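Local coordinates for peridinin-chlorophyll A protein (Amphidinium carterae, PDB 2C9E) that probably serves as a water-soluble light-harvesting antenna, holding peridinin and chlorophyll a inside an all-helical shell to capture blue-green light, at residues Ser103-Lys108 against Ser153-Lys158; Asp1-Ala6 against Leu97-Ala102; Gly175-Ala180 against Ser321-Ser326. All blocks are in the same frame, centred on the assembly; numbering follows the deposited sequence.

Contact 1: residues Ser103-Lys108 against Ser153-Lys158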
loop_
_atom_site.group_PDB
_atom_site.type_symbol
_atom_site.label_atom_id
_atom_site.label_comp_id
_atom_site.label_asym_id
_atom_site.label_seq_id
_atom_site.Cartn_x
_atom_site.Cartn_y
_atom_site.Cartn_z
ATOM N N SER A 103 -11.785 -11.634 -8.842
ATOM C CA SER A 103 -10.907 -11.805 -9.992
ATOM C C SER A 103 -9.509 -12.302 -9.608
ATOM O O SER A 103 -8.689 -12.555 -10.469
ATOM C CB SER A 103 -10.752 -10.482 -10.749
ATOM O OG SER A 103 -9.959 -9.564 -9.998
ATOM N N ALA A 104 -9.233 -12.441 -8.325
ATOM C CA ALA A 104 -7.895 -12.844 -7.913
ATOM C C ALA A 104 -7.639 -14.346 -7.951
ATOM O O ALA A 104 -8.587 -15.172 -7.879
ATOM C CB ALA A 104 -7.604 -12.289 -6.472
ATOM N N ASP A 105 -6.355 -14.701 -8.058
ATOM C CA ASP A 105 -5.978 -16.102 -8.018
ATOM C C ASP A 105 -6.418 -16.520 -6.620
ATOM O O ASP A 105 -5.947 -15.940 -5.637
ATOM C CB ASP A 105 -4.480 -16.264 -8.117
ATOM C CG ASP A 105 -4.063 -17.692 -7.927
ATOM O OD1 ASP A 105 -3.997 -18.215 -6.779
ATOM O OD2 ASP A 105 -3.830 -18.314 -8.973
ATOM N N LYS A 106 -7.285 -17.526 -6.519
ATOM C CA LYS A 106 -7.839 -17.936 -5.223
ATOM C C LYS A 106 -6.873 -18.425 -4.177
ATOM O O LYS A 106 -7.005 -18.033 -3.000
ATOM C CB LYS A 106 -8.935 -19.004 -5.395
ATOM C CG LYS A 106 -10.288 -18.466 -5.833
ATOM C CD LYS A 106 -11.112 -19.494 -6.634
ATOM C CE LYS A 106 -11.415 -20.743 -5.826
ATOM N NZ LYS A 106 -11.866 -21.876 -6.675
ATOM N N GLN A 107 -5.937 -19.295 -4.569
ATOM C CA GLN A 107 -4.990 -19.841 -3.594
ATOM C C GLN A 107 -4.052 -18.766 -3.075
ATOM O O GLN A 107 -3.746 -18.731 -1.900
ATOM C CB GLN A 107 -4.110 -20.969 -4.179
ATOM C CG GLN A 107 -4.757 -21.928 -5.165
ATOM C CD GLN A 107 -3.722 -22.897 -5.826
ATOM O OE1 GLN A 107 -4.099 -23.814 -6.564
ATOM N NE2 GLN A 107 -2.424 -22.673 -5.560
ATOM N N LYS A 108 -3.543 -17.939 -3.970
ATOM C CA LYS A 108 -2.630 -16.865 -3.554
ATOM C C LYS A 108 -3.351 -15.870 -2.641
ATOM O O LYS A 108 -2.790 -15.398 -1.637
ATOM C CB LYS A 108 -2.064 -16.134 -4.780
ATOM C CG LYS A 108 -1.086 -16.992 -5.544
ATOM C CD LYS A 108 -0.795 -16.400 -6.902
ATOM C CE LYS A 108 0.245 -17.264 -7.614
ATOM N NZ LYS A 108 1.358 -17.505 -6.650
ATOM N N SER A 153 -15.753 -16.509 -8.493
ATOM C CA SER A 153 -14.376 -16.302 -8.968
ATOM C C SER A 153 -13.893 -16.770 -10.323
ATOM O O SER A 153 -14.071 -17.943 -10.661
ATOM C CB SER A 153 -13.391 -16.890 -7.982
ATOM O OG SER A 153 -12.079 -16.695 -8.476
ATOM N N ILE A 154 -13.228 -15.869 -11.057
ATOM C CA ILE A 154 -12.584 -16.210 -12.342
ATOM C C ILE A 154 -11.095 -16.620 -12.092
ATOM O O ILE A 154 -10.299 -16.734 -13.016
ATOM C CB ILE A 154 -12.618 -15.060 -13.334
ATOM C CG1 ILE A 154 -11.880 -13.858 -12.739
ATOM C CG2 ILE A 154 -14.094 -14.752 -13.692
ATOM C CD1 ILE A 154 -11.643 -12.759 -13.691
ATOM N N ASN A 155 -10.741 -16.806 -10.824
ATOM C CA ASN A 155 -9.426 -17.280 -10.413
ATOM C C ASN A 155 -8.149 -16.708 -11.108
ATOM O O ASN A 155 -7.238 -17.478 -11.498
ATOM C CB ASN A 155 -9.455 -18.789 -10.533
ATOM C CG ASN A 155 -8.290 -19.453 -9.851
ATOM O OD1 ASN A 155 -7.783 -18.962 -8.867
ATOM N ND2 ASN A 155 -7.895 -20.611 -10.344
ATOM N N GLY A 156 -8.095 -15.379 -11.230
ATOM C CA GLY A 156 -6.967 -14.682 -11.827
ATOM C C GLY A 156 -6.871 -14.690 -13.343
ATOM O O GLY A 156 -5.846 -14.316 -13.916
ATOM N N ALA A 157 -7.942 -15.105 -13.999
ATOM C CA ALA A 157 -7.947 -15.196 -15.447
ATOM C C ALA A 157 -7.776 -13.873 -16.180
ATOM O O ALA A 157 -7.555 -13.854 -17.383
ATOM C CB ALA A 157 -9.227 -15.912 -15.907
ATOM N N LYS A 158 -7.873 -12.757 -15.466
ATOM C CA LYS A 158 -7.709 -11.468 -16.119
ATOM C C LYS A 158 -6.479 -10.759 -15.599
ATOM O O LYS A 158 -6.402 -9.530 -15.615
ATOM C CB LYS A 158 -8.949 -10.591 -15.916
ATOM C CG LYS A 158 -10.246 -11.301 -16.230
ATOM C CD LYS A 158 -11.050 -10.534 -17.215
ATOM C CE LYS A 158 -10.335 -10.479 -18.568
ATOM N NZ LYS A 158 -11.144 -9.841 -19.682
HETATM O O HOH W 1 -8.159 -11.820 -13.059
HETATM O O HOH W 2 -10.813 -15.108 -6.434
HETATM O O HOH W 3 -4.550 -17.894 -11.829
HETATM O O HOH W 4 -6.456 -20.341 -7.411
#

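Contact 2: residues Asp1-Ala6 against Leu97-Ala102. Unlike the reference sequence in segment 1-6: A2 (reference Gly). With PID (peridinin), chain F.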
loop_
_atom_site.group_PDB
_atom_site.type_symbol
_atom_site.label_atom_id
_atom_site.label_comp_id
_atom_site.label_asym_id
_atom_site.label_seq_id
_atom_site.Cartn_x
_atom_site.Cartn_y
_atom_site.Cartn_z
ATOM N N ASP A 1 -27.103 -9.659 -7.474
ATOM C CA ASP A 1 -26.560 -11.047 -7.509
ATOM C C ASP A 1 -26.063 -11.503 -6.147
ATOM O O ASP A 1 -26.097 -10.741 -5.175
ATOM C CB ASP A 1 -25.424 -11.182 -8.546
ATOM C CG ASP A 1 -24.248 -10.248 -8.279
ATOM O OD1 ASP A 1 -24.178 -9.676 -7.164
ATOM O OD2 ASP A 1 -23.390 -10.095 -9.194
ATOM N N ALA A 2 -25.607 -12.749 -6.079
ATOM C CA ALA A 2 -25.105 -13.321 -4.837
ATOM C C ALA A 2 -24.103 -12.410 -4.070
ATOM O O ALA A 2 -24.230 -12.221 -2.853
ATOM C CB ALA A 2 -24.473 -14.689 -5.135
ATOM N N ILE A 3 -23.130 -11.845 -4.787
ATOM C CA ILE A 3 -22.098 -10.986 -4.190
ATOM C C ILE A 3 -22.726 -9.739 -3.633
ATOM O O ILE A 3 -22.523 -9.380 -2.464
ATOM C CB ILE A 3 -21.015 -10.576 -5.228
ATOM C CG1 ILE A 3 -20.104 -11.776 -5.530
ATOM C CG2 ILE A 3 -20.199 -9.373 -4.726
ATOM C CD1 ILE A 3 -18.846 -11.391 -6.303
ATOM N N ALA A 4 -23.512 -9.092 -4.482
ATOM C CA ALA A 4 -24.189 -7.867 -4.100
ATOM C C ALA A 4 -25.000 -8.076 -2.814
ATOM O O ALA A 4 -24.900 -7.279 -1.888
ATOM C CB ALA A 4 -25.114 -7.389 -5.248
ATOM N N ASP A 5 -25.772 -9.157 -2.742
ATOM C CA ASP A 5 -26.567 -9.347 -1.541
ATOM C C ASP A 5 -25.696 -9.700 -0.329
ATOM O O ASP A 5 -25.931 -9.218 0.775
ATOM C CB ASP A 5 -27.641 -10.454 -1.729
ATOM C CG ASP A 5 -28.552 -10.226 -2.959
ATOM O OD1 ASP A 5 -28.741 -9.065 -3.420
ATOM O OD2 ASP A 5 -29.078 -11.238 -3.463
ATOM N N ALA A 6 -24.698 -10.548 -0.518
ATOM C CA ALA A 6 -23.873 -10.920 0.634
ATOM C C ALA A 6 -23.074 -9.693 1.129
ATOM O O ALA A 6 -22.942 -9.456 2.331
ATOM C CB ALA A 6 -22.967 -12.047 0.256
ATOM N N LEU A 97 -14.556 -4.180 -3.486
ATOM C CA LEU A 97 -13.504 -5.137 -3.051
ATOM C C LEU A 97 -13.955 -6.579 -3.274
ATOM O O LEU A 97 -13.146 -7.451 -3.609
ATOM C CB LEU A 97 -13.198 -4.961 -1.547
ATOM C CG LEU A 97 -12.337 -3.760 -1.149
ATOM C CD1 LEU A 97 -12.263 -3.613 0.347
ATOM C CD2 LEU A 97 -10.951 -3.961 -1.758
ATOM N N ALA A 98 -15.236 -6.867 -3.072
ATOM C CA ALA A 98 -15.668 -8.233 -3.237
ATOM C C ALA A 98 -15.485 -8.634 -4.677
ATOM O O ALA A 98 -15.045 -9.733 -4.968
ATOM C CB ALA A 98 -17.176 -8.403 -2.768
ATOM N N ARG A 99 -15.814 -7.722 -5.583
ATOM C CA ARG A 99 -15.679 -7.999 -7.002
ATOM C C ARG A 99 -14.204 -8.065 -7.399
ATOM O O ARG A 99 -13.801 -8.928 -8.186
ATOM C CB ARG A 99 -16.480 -6.951 -7.820
ATOM C CG ARG A 99 -18.005 -7.163 -7.610
ATOM C CD ARG A 99 -18.929 -6.309 -8.474
ATOM N NE ARG A 99 -20.350 -6.448 -8.058
ATOM C CZ ARG A 99 -21.083 -7.568 -8.116
ATOM N NH1 ARG A 99 -20.603 -8.716 -8.577
ATOM N NH2 ARG A 99 -22.322 -7.539 -7.684
ATOM N N MET A 100 -13.377 -7.194 -6.819
ATOM C CA MET A 100 -11.989 -7.257 -7.172
ATOM C C MET A 100 -11.393 -8.569 -6.654
ATOM O O MET A 100 -10.528 -9.168 -7.317
ATOM C CB MET A 100 -11.242 -6.054 -6.607
ATOM C CG MET A 100 -9.734 -6.048 -6.885
ATOM S SD MET A 100 -8.986 -4.725 -5.800
ATOM C CE MET A 100 -8.679 -5.679 -4.213
ATOM N N ILE A 101 -11.821 -9.028 -5.480
ATOM C CA ILE A 101 -11.252 -10.278 -4.965
ATOM C C ILE A 101 -11.728 -11.495 -5.781
ATOM O O ILE A 101 -11.035 -12.533 -5.866
ATOM C CB ILE A 101 -11.576 -10.477 -3.449
ATOM C CG1 ILE A 101 -10.899 -9.352 -2.670
ATOM C CG2 ILE A 101 -11.106 -11.862 -2.958
ATOM C CD1 ILE A 101 -11.278 -9.291 -1.278
ATOM N N ALA A 102 -12.902 -11.361 -6.387
ATOM C CA ALA A 102 -13.429 -12.446 -7.208
ATOM C C ALA A 102 -12.520 -12.659 -8.440
ATOM O O ALA A 102 -12.473 -13.729 -9.015
ATOM C CB ALA A 102 -14.878 -12.128 -7.640
HETATM C C1 PID F . -11.355 -17.152 0.659
HETATM C C2 PID F . -11.273 -18.606 0.180
HETATM C C3 PID F . -10.610 -18.665 -1.200
HETATM C C4 PID F . -11.478 -17.870 -2.178
HETATM C C5 PID F . -11.509 -16.368 -1.874
HETATM C C6 PID F . -11.542 -16.032 -0.370
HETATM C C7 PID F . -12.122 -14.798 -0.054
HETATM C C8 PID F . -11.559 -13.795 0.739
HETATM C C9 PID F . -12.152 -12.558 1.011
HETATM C C10 PID F . -13.378 -12.081 0.561
HETATM C C11 PID F . -11.597 -11.553 1.691
HETATM C C12 PID F . -12.408 -10.489 1.674
HETATM C C13 PID F . -12.136 -9.258 2.274
HETATM C C14 PID F . -12.946 -8.120 2.274
HETATM C C15 PID F . -12.502 -6.967 2.927
HETATM C C16 PID F . -13.182 -5.751 2.998
HETATM C C17 PID F . -12.646 -4.646 3.661
HETATM C C18 PID F . -13.304 -3.417 3.703
HETATM C C19 PID F . -12.801 -2.280 4.332
HETATM C C20 PID F . -13.523 -1.086 4.272
HETATM C C21 PID F . -13.126 0.138 4.814
HETATM C C22 PID F . -13.937 1.261 4.646
HETATM C C23 PID F . -13.600 2.437 5.104
HETATM C C24 PID F . -13.203 3.617 5.506
HETATM C C25 PID F . -12.341 4.539 4.629
HETATM C C26 PID F . -11.051 4.858 5.395
HETATM C C27 PID F . -11.313 5.379 6.813
HETATM C C28 PID F . -12.213 4.438 7.625
HETATM C C29 PID F . -13.534 4.138 6.906
HETATM C C30 PID F . -9.273 6.508 7.289
HETATM C C31 PID F . -7.967 6.653 8.074
HETATM C CM1 PID F . -11.924 -16.999 2.071
HETATM C CM2 PID F . -12.739 -15.807 -2.597
HETATM C CM3 PID F . -10.262 -15.763 -2.524
HETATM C CM4 PID F . -14.298 -8.121 1.555
HETATM C CM5 PID F . -11.793 0.279 5.559
HETATM C CM6 PID F . -11.932 3.845 3.327
HETATM C CM7 PID F . -13.108 5.814 4.273
HETATM C CM8 PID F . -14.333 3.097 7.697
HETATM O O1 PID F . -10.287 -16.272 0.294
HETATM O O2 PID F . -10.524 -20.019 -1.657
HETATM O O3 PID F . -14.185 -12.701 -0.129
HETATM O O4 PID F . -13.542 -10.788 0.973
HETATM O O5 PID F . -14.284 5.350 6.743
HETATM O O6 PID F . -10.048 5.408 7.496
HETATM O O7 PID F . -9.640 7.409 6.538
#

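Contact 3: residues Gly175-Ala180 against Ser321-Ser326. With PID (peridinin), chain J.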
loop_
_atom_site.group_PDB
_atom_site.type_symbol
_atom_site.label_atom_id
_atom_site.label_comp_id
_atom_site.label_asym_id
_atom_site.label_seq_id
_atom_site.Cartn_x
_atom_site.Cartn_y
_atom_site.Cartn_z
ATOM N N GLY A 175 15.339 6.970 -22.622
ATOM C CA GLY A 175 16.164 7.803 -23.468
ATOM C C GLY A 175 16.736 8.621 -22.327
ATOM O O GLY A 175 17.479 8.096 -21.497
ATOM N N PRO A 176 16.376 9.894 -22.214
ATOM C CA PRO A 176 16.914 10.695 -21.110
ATOM C C PRO A 176 16.523 10.069 -19.751
ATOM O O PRO A 176 17.328 9.997 -18.821
ATOM C CB PRO A 176 16.262 12.051 -21.329
ATOM C CG PRO A 176 16.081 12.086 -22.849
ATOM C CD PRO A 176 15.550 10.704 -23.119
ATOM N N VAL A 177 15.281 9.610 -19.658
ATOM C CA VAL A 177 14.756 8.983 -18.442
ATOM C C VAL A 177 15.596 7.810 -18.039
ATOM O O VAL A 177 16.071 7.764 -16.912
ATOM C CB VAL A 177 13.334 8.503 -18.649
ATOM C CG1 VAL A 177 12.992 7.423 -17.650
ATOM C CG2 VAL A 177 12.406 9.679 -18.520
ATOM N N GLY A 178 15.762 6.859 -18.956
ATOM C CA GLY A 178 16.590 5.706 -18.680
ATOM C C GLY A 178 17.992 6.097 -18.193
ATOM O O GLY A 178 18.488 5.529 -17.224
ATOM N N ARG A 179 18.635 7.074 -18.825
ATOM C CA ARG A 179 19.971 7.429 -18.394
ATOM C C ARG A 179 19.990 8.106 -17.028
ATOM O O ARG A 179 20.842 7.781 -16.186
ATOM C CB ARG A 179 20.644 8.335 -19.426
ATOM C CG ARG A 179 20.975 7.616 -20.761
ATOM C CD ARG A 179 21.712 8.518 -21.749
ATOM N NE ARG A 179 20.850 9.539 -22.348
ATOM C CZ ARG A 179 20.041 9.329 -23.390
ATOM N NH1 ARG A 179 19.976 8.125 -23.959
ATOM N NH2 ARG A 179 19.308 10.332 -23.874
ATOM N N ALA A 180 19.059 9.042 -16.821
ATOM C CA ALA A 180 18.972 9.772 -15.571
ATOM C C ALA A 180 18.641 8.820 -14.413
ATOM O O ALA A 180 19.110 9.033 -13.277
ATOM C CB ALA A 180 17.913 10.873 -15.670
ATOM N N SER A 321 13.454 16.050 -13.687
ATOM C CA SER A 321 13.356 16.806 -14.949
ATOM C C SER A 321 13.172 15.932 -16.192
ATOM O O SER A 321 12.369 16.241 -17.064
ATOM C CB SER A 321 14.601 17.662 -15.117
ATOM O OG SER A 321 14.647 18.622 -14.075
ATOM N N ALA A 322 13.940 14.854 -16.285
ATOM C CA ALA A 322 13.823 13.926 -17.419
ATOM C C ALA A 322 12.402 13.375 -17.456
ATOM O O ALA A 322 11.753 13.342 -18.495
ATOM C CB ALA A 322 14.819 12.794 -17.265
ATOM N N VAL A 323 11.907 12.962 -16.298
ATOM C CA VAL A 323 10.544 12.443 -16.198
ATOM C C VAL A 323 9.532 13.528 -16.590
ATOM O O VAL A 323 8.608 13.270 -17.357
ATOM C CB VAL A 323 10.248 11.898 -14.744
ATOM C CG1 VAL A 323 8.792 11.450 -14.630
ATOM C CG2 VAL A 323 11.205 10.721 -14.422
ATOM N N ALA A 324 9.690 14.736 -16.065
ATOM C CA ALA A 324 8.770 15.799 -16.429
ATOM C C ALA A 324 8.764 15.964 -17.954
ATOM O O ALA A 324 7.732 16.307 -18.531
ATOM C CB ALA A 324 9.154 17.101 -15.766
ATOM N N SER A 325 9.915 15.741 -18.598
ATOM C CA SER A 325 9.993 15.818 -20.058
ATOM C C SER A 325 9.757 14.422 -20.594
ATOM O O SER A 325 10.699 13.746 -20.960
ATOM C CB SER A 325 11.377 16.270 -20.524
ATOM O OG SER A 325 11.652 17.601 -20.119
ATOM N N SER A 326 8.518 13.972 -20.630
ATOM C CA SER A 326 8.246 12.634 -21.140
ATOM C C SER A 326 6.777 12.287 -20.921
ATOM O O SER A 326 6.044 13.229 -20.560
ATOM C CB SER A 326 9.155 11.604 -20.444
ATOM O OG SER A 326 8.825 11.472 -19.061
HETATM C C1 PID J . 8.383 16.524 -9.543
HETATM C C2 PID J . 7.993 17.841 -10.218
HETATM C C3 PID J . 6.683 17.639 -10.984
HETATM C C4 PID J . 6.972 16.628 -12.095
HETATM C C5 PID J . 7.190 15.222 -11.528
HETATM C C6 PID J . 8.052 15.206 -10.252
HETATM C C7 PID J . 8.781 14.033 -10.030
HETATM C C8 PID J . 8.777 13.254 -8.871
HETATM C C9 PID J . 9.513 12.073 -8.728
HETATM C C10 PID J . 10.341 11.474 -9.674
HETATM C C11 PID J . 9.523 11.282 -7.655
HETATM C C12 PID J . 10.308 10.229 -7.900
HETATM C C13 PID J . 10.512 9.166 -7.020
HETATM C C14 PID J . 11.316 8.043 -7.227
HETATM C C15 PID J . 11.389 7.080 -6.220
HETATM C C16 PID J . 12.127 5.897 -6.261
HETATM C C17 PID J . 12.106 5.019 -5.177
HETATM C C18 PID J . 12.809 3.815 -5.183
HETATM C C19 PID J . 12.786 2.905 -4.125
HETATM C C20 PID J . 13.471 1.692 -4.218
HETATM C C21 PID J . 13.482 0.691 -3.245
HETATM C C22 PID J . 14.168 -0.498 -3.488
HETATM C C23 PID J . 14.172 -1.490 -2.638
HETATM C C24 PID J . 14.142 -2.486 -1.791
HETATM C C25 PID J . 13.075 -3.588 -1.873
HETATM C C26 PID J . 12.460 -3.814 -0.488
HETATM C C27 PID J . 13.526 -4.036 0.593
HETATM C C28 PID J . 14.500 -2.855 0.661
HETATM C C29 PID J . 15.195 -2.595 -0.679
HETATM C C30 PID J . 12.299 -5.189 2.274
HETATM C C31 PID J . 11.644 -5.226 3.657
HETATM C CM1 PID J . 9.594 16.637 -8.615
HETATM C CM2 PID J . 7.820 14.412 -12.661
HETATM C CM3 PID J . 5.811 14.636 -11.218
HETATM C CM4 PID J . 12.104 7.866 -8.528
HETATM C CM5 PID J . 12.804 0.882 -1.886
HETATM C CM6 PID J . 11.942 -3.199 -2.827
HETATM C CM7 PID J . 13.714 -4.892 -2.364
HETATM C CM8 PID J . 16.060 -1.340 -0.544
HETATM O O1 PID J . 7.321 15.667 -9.107
HETATM O O2 PID J . 6.194 18.862 -11.539
HETATM O O3 PID J . 10.543 11.881 -10.818
HETATM O O4 PID J . 10.848 10.315 -9.153
HETATM O O5 PID J . 16.037 -3.705 -0.990
HETATM O O6 PID J . 12.893 -4.032 1.883
HETATM O O7 PID J . 12.293 -6.177 1.541
#

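Contact 1: residues Ser103-Lys108 against Ser153-Lys158
The amide of N155 and the carboxylate of D105 lie side by side, pointing the same way with their planes 44° apart, and the amide oxygen reaches across to the first turn of helix 106-111. There N155 OD1 accepts from K106 N at 2.8 Å, with a nearly straight N-H and a donor close to the C=O axis (165°). D105 is the N-cap of this helix: its OD1 takes K108 N at 2.9 Å through the anti lone pair. One end of the helix is thus gripped by its own cap and by an asparagine from a type I' turn, I154 to A157, in the loop after helix 132-152. With CG anti to its backbone N (chi1 -167°), N155 brings its amide oxygen to K106 N although its CB points away. S153 fixes the start of the turn as an ST turn, its OG accepting from N155 N, while the aliphatic chain of K106 lies against it, CD 3.5 Å from S153 OG. At the other end I154 CG1 packs on S103 CA, and the hydroxyl of S103 turns elsewhere, to M100 O and D59 N. G156, at positive phi, brings its CA within 4.2 Å of D105 CA and gives a weak bond from its N to S103 O. Water 3 links the two segments, donating to both D105 OD2 and N155 O.

Contact 2: residues Asp1-Ala6 against Leu97-Ala102
D1 and R99 meet end-on from opposite directions, the terminal nitrogens of the guanidinium each taking one carboxylate oxygen. R99 NH2 gives the shorter bond, 2.9 Å to D1 OD1, which lies within 9° of the guanidinium plane. The second, from R99 NH1 to D1 OD2 at 3.2 Å, is more bent and uses the syn lone pair, with the oxygen tilted out of the guanidinium plane. Because the two flat groups are 47° apart, this paired salt bridge is twisted.

Over one face of the same guanidinium sits I3 CG2, offset toward the rim, while A4 CB approaches its edge, 3.7 Å from R99 NH2. I3 CG2 also reaches A98 CB at 3.7 Å, so a single methyl group bridges the salt bridge and the apolar seam beside it; farther along, I3 CD1 approaches A102 CB.

The arrangement ties the first turn of helix 2-18 to the last turns of helix 87-102 in the all-helical shell around the pigments. The short segments run at 139° to each other, and their axes come no closer than 10.4 Å. V149 of helix 132-152 touches both A98 and A102, and A152 of that helix meets I3.

Two further bonds hold the charged groups in place. D1 OD1 accepts from A4 N as well (2.8 Å), an Asx motif at the helix start that fixes the carboxylate, and E95 forms a salt bridge with R99 NH2. This double acceptance, together with the nearby guanidinium, would be expected to favour the charged carboxylate. Elsewhere on helix 87-102, L97 and I101 turn to peridinin; I101 CD1 lies 3.4 Å from its C12.

Contact 3: residues Gly175-Ala180 against Ser321-Ser326
V177 holds CG2 anti to its carbonyl carbon and CG1 anti to its backbone N (chi1 158°), a setting that lays CG2 against the chain of the other helix, 3.7 Å from A322 O. The same methyl lies 4.1 Å from A322 CB. This is close helix-helix packing through small side chains, joining the first turn of helix 176-192 to the last turn of helix 306-324. The nearest CA atoms are those of V177 and A322, 5.1 Å apart, a closeness consistent with the small side chain of A322. A322 CB points into the other helix and touches A180 CB at 4.0 Å, with P176 CB farther off on the neighbouring position. The side-chain packing is mostly methyl against methyl, with V177 CG2 also resting on the A322 carbonyl, and V177 continues it inward onto L269 of helix 261-276.

V323 works on two fronts. Both its methyls face the pigment, CG1 lying 3.7 Å from the peridinin methyl CM2 and CG2 3.8 Å from peridinin O3, while V323 CG2 is also 4.4 Å from V177 CG2; A272 and A276 of helix 261-276 meet its side chain as well. The valine thus links the seam between the helix ends to the wall of a peridinin pocket.

Beyond the helix, the chain turns at S325, the first residue to leave helical geometry, and S326 folds back over the helix end. There its side chain also meets A276, and S326 OG lies 4.0 Å from V177 CG2.

How the contacts relate
Along the chain the contacts come in series: both segments of contact 2 precede those of contact 1, and contact 3 comes last. Contacts 1 and 2 are neighbours, with centres 13 Å apart on the same side of the molecule. Helices 87-102 and 106-111 follow each other in sequence, and A102 O, in the last part of helix 87-102, probably accepts from both S153 OG and I154 N, joining the two contacts directly. Contact 3 stands apart, its centre 36 Å from contact 1 and 42 Å from contact 2. In contacts 2 and 3 alike, an earlier helix packs on a later one that touches peridinin, 87-102 in contact 2 and 306-324 in contact 3.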